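PDB 3EBR: ChrR-like cupin domain-containing protein from Ralstonia eutropha JMP134, which is of unknown function but adopts the cupin fold and belongs to the ChrR-like cupin family. Local coordinates for residues V31-I36 and K134-R139. Numbering follows the deposited sequence.
Sequences VKYFKI and KTSMDR
V31, Y33 and I36 turn toward one side of helix 134-139, which runs almost perpendicular to strand 31-33: the short axes make an angle of 97° and come within 10.1 Å. Y33 and I36 carry most of the strand's side of the contact. The Y33 ring reaches S136, where CE1 meets S136 CB at 3.5 Å. The backbone carbonyl oxygen S136 O sits over the rim of one ring face, while CG2 of V31, from the same strand, covers the rim of the opposite face. A water in the plane of the ring links the hydroxyl to the helix: it is hydrogen-bonded to Y33 OH at 2.8 Å and donates to S136 OG at 2.7 Å. S136 OG also bonds to N132 O, one turn back. R139 crosses Y33 at about a right angle, with CD near the ring edge and NH1 3.1 Å from Y33 OH. V31 CG1 lies 4.2 Å from the same R139 CD. The R139 chain runs extended through chi1 and chi2, then bends at chi3 (-57°), and its guanidinium is held elsewhere, by a salt bridge to E131, a bond from NE to A23 O and a cation-pi contact with F22. Beyond the corner at F34, I36 points CD1 at the helix backbone, 3.7 Å from M137 N. The selenomethionine M137 leaves the helix facing away, but bends at chi2 and chi3 to bring CE back within 3.8 Å of I36 CG2. Opposite I44 the strand carries an extra residue, with F34 and K35 sharing that one partner in a classic beta bulge, where strand 30-37 turns its corner. The contact thus packs helix 133-146, which follows the barrel strands, against the bulged antiparallel strand 30-37 of the cupin jelly-roll barrel.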
loop_
_atom_site.group_PDB
_atom_site.type_symbol
_atom_site.label_atom_id
_atom_site.label_comp_id
_atom_site.label_asym_id
_atom_site.label_seq_id
_atom_site.Cartn_x
_atom_site.Cartn_y
_atom_site.Cartn_z
ATOM N N VAL A 31 16.416 -18.822 -3.081
ATOM C CA VAL A 31 15.331 -17.857 -3.269
ATOM C C VAL A 31 14.676 -18.112 -4.626
ATOM O O VAL A 31 15.341 -18.589 -5.538
ATOM C CB VAL A 31 15.847 -16.390 -3.179
ATOM C CG1 VAL A 31 16.911 -16.108 -4.245
ATOM C CG2 VAL A 31 14.697 -15.368 -3.277
ATOM N N LYS A 32 13.371 -17.856 -4.732
ATOM C CA LYS A 32 12.617 -17.987 -5.982
ATOM C C LYS A 32 11.826 -16.685 -6.101
ATOM O O LYS A 32 11.032 -16.384 -5.217
ATOM C CB LYS A 32 11.711 -19.222 -5.982
ATOM C CG LYS A 32 10.866 -19.408 -7.276
ATOM C CD LYS A 32 9.952 -20.629 -7.264
ATOM C CE LYS A 32 10.710 -21.932 -7.398
ATOM N NZ LYS A 32 9.801 -23.120 -7.333
ATOM N N TYR A 33 12.048 -15.924 -7.175
ATOM C CA TYR A 33 11.362 -14.642 -7.400
ATOM C C TYR A 33 10.084 -14.776 -8.232
ATOM O O TYR A 33 10.126 -15.305 -9.345
ATOM C CB TYR A 33 12.306 -13.636 -8.080
ATOM C CG TYR A 33 13.476 -13.266 -7.209
ATOM C CD1 TYR A 33 13.324 -12.323 -6.199
ATOM C CD2 TYR A 33 14.731 -13.857 -7.382
ATOM C CE1 TYR A 33 14.378 -11.977 -5.376
ATOM C CE2 TYR A 33 15.801 -13.506 -6.560
ATOM C CZ TYR A 33 15.608 -12.562 -5.562
ATOM O OH TYR A 33 16.615 -12.204 -4.721
ATOM N N PHE A 34 8.967 -14.296 -7.676
ATOM C CA PHE A 34 7.653 -14.287 -8.340
ATOM C C PHE A 34 7.263 -12.900 -8.840
ATOM O O PHE A 34 6.649 -12.795 -9.895
ATOM C CB PHE A 34 6.559 -14.824 -7.415
ATOM C CG PHE A 34 6.655 -16.297 -7.171
ATOM C CD1 PHE A 34 6.022 -17.191 -8.027
ATOM C CD2 PHE A 34 7.385 -16.797 -6.108
ATOM C CE1 PHE A 34 6.101 -18.556 -7.819
ATOM C CE2 PHE A 34 7.473 -18.167 -5.894
ATOM C CZ PHE A 34 6.826 -19.049 -6.751
ATOM N N LYS A 35 7.567 -11.852 -8.074
ATOM C CA LYS A 35 7.234 -10.497 -8.467
ATOM C C LYS A 35 8.312 -9.575 -7.905
ATOM O O LYS A 35 8.822 -9.843 -6.834
ATOM C CB LYS A 35 5.856 -10.129 -7.907
ATOM C CG LYS A 35 5.029 -9.176 -8.757
ATOM C CD LYS A 35 4.522 -9.947 -9.989
ATOM C CE LYS A 35 3.720 -9.121 -10.920
ATOM N NZ LYS A 35 3.472 -9.894 -12.175
ATOM N N ILE A 36 8.701 -8.545 -8.656
ATOM C CA ILE A 36 9.713 -7.573 -8.245
ATOM C C ILE A 36 9.191 -6.214 -8.697
ATOM O O ILE A 36 9.531 -5.759 -9.766
ATOM C CB ILE A 36 11.118 -7.886 -8.840
ATOM C CG1 ILE A 36 11.628 -9.272 -8.418
ATOM C CG2 ILE A 36 12.119 -6.821 -8.411
ATOM C CD1 ILE A 36 13.041 -9.611 -8.936
ATOM N N LYS A 134 16.079 -3.734 -6.769
ATOM C CA LYS A 134 17.182 -3.619 -7.731
ATOM C C LYS A 134 18.150 -4.790 -7.588
ATOM O O LYS A 134 18.503 -5.410 -8.589
ATOM C CB LYS A 134 17.932 -2.285 -7.595
ATOM C CG LYS A 134 17.102 -1.060 -7.915
ATOM C CD LYS A 134 17.905 0.228 -7.822
ATOM C CE LYS A 134 17.118 1.400 -8.411
ATOM N NZ LYS A 134 17.879 2.681 -8.336
ATOM N N THR A 135 18.556 -5.089 -6.350
ATOM C CA THR A 135 19.460 -6.222 -6.068
ATOM C C THR A 135 18.761 -7.569 -6.377
ATOM O O THR A 135 19.422 -8.529 -6.786
ATOM C CB THR A 135 19.967 -6.223 -4.617
ATOM O OG1 THR A 135 18.852 -6.367 -3.737
ATOM C CG2 THR A 135 20.733 -4.926 -4.282
ATOM N N SER A 136 17.440 -7.629 -6.150
ATOM C CA SER A 136 16.608 -8.802 -6.459
ATOM C C SER A 136 16.548 -9.045 -7.970
ATOM O O SER A 136 16.686 -10.186 -8.446
ATOM C CB SER A 136 15.187 -8.599 -5.940
ATOM O OG SER A 136 15.156 -8.451 -4.536
HETATM N N MSE A 137 16.328 -7.960 -8.710
HETATM C CA MSE A 137 16.271 -7.993 -10.162
HETATM C C MSE A 137 17.639 -8.341 -10.756
HETATM O O MSE A 137 17.693 -9.129 -11.704
HETATM C CB MSE A 137 15.777 -6.636 -10.704
HETATM C CG MSE A 137 15.558 -6.554 -12.208
HETATM SE SE MSE A 137 14.128 -7.719 -12.807
HETATM C CE MSE A 137 12.568 -6.640 -12.167
ATOM N N ASP A 138 18.714 -7.739 -10.223
ATOM C CA ASP A 138 20.088 -8.012 -10.680
ATOM C C ASP A 138 20.401 -9.487 -10.533
ATOM O O ASP A 138 20.882 -10.094 -11.477
ATOM C CB ASP A 138 21.162 -7.193 -9.922
ATOM C CG ASP A 138 21.197 -5.699 -10.308
ATOM O OD1 ASP A 138 20.484 -5.249 -11.236
ATOM O OD2 ASP A 138 21.983 -4.964 -9.669
ATOM N N ARG A 139 20.094 -10.055 -9.368
ATOM C CA ARG A 139 20.317 -11.479 -9.104
ATOM C C ARG A 139 19.479 -12.365 -10.049
ATOM O O ARG A 139 20.021 -13.289 -10.646
ATOM C CB ARG A 139 20.037 -11.782 -7.627
ATOM C CG ARG A 139 20.162 -13.240 -7.196
ATOM C CD ARG A 139 19.900 -13.586 -5.741
ATOM N NE ARG A 139 20.736 -12.876 -4.776
ATOM C CZ ARG A 139 20.490 -11.666 -4.267
ATOM N NH1 ARG A 139 19.426 -10.936 -4.616
ATOM N NH2 ARG A 139 21.346 -11.157 -3.394
HETATM O O HOH W 1 16.725 -10.050 -2.958
#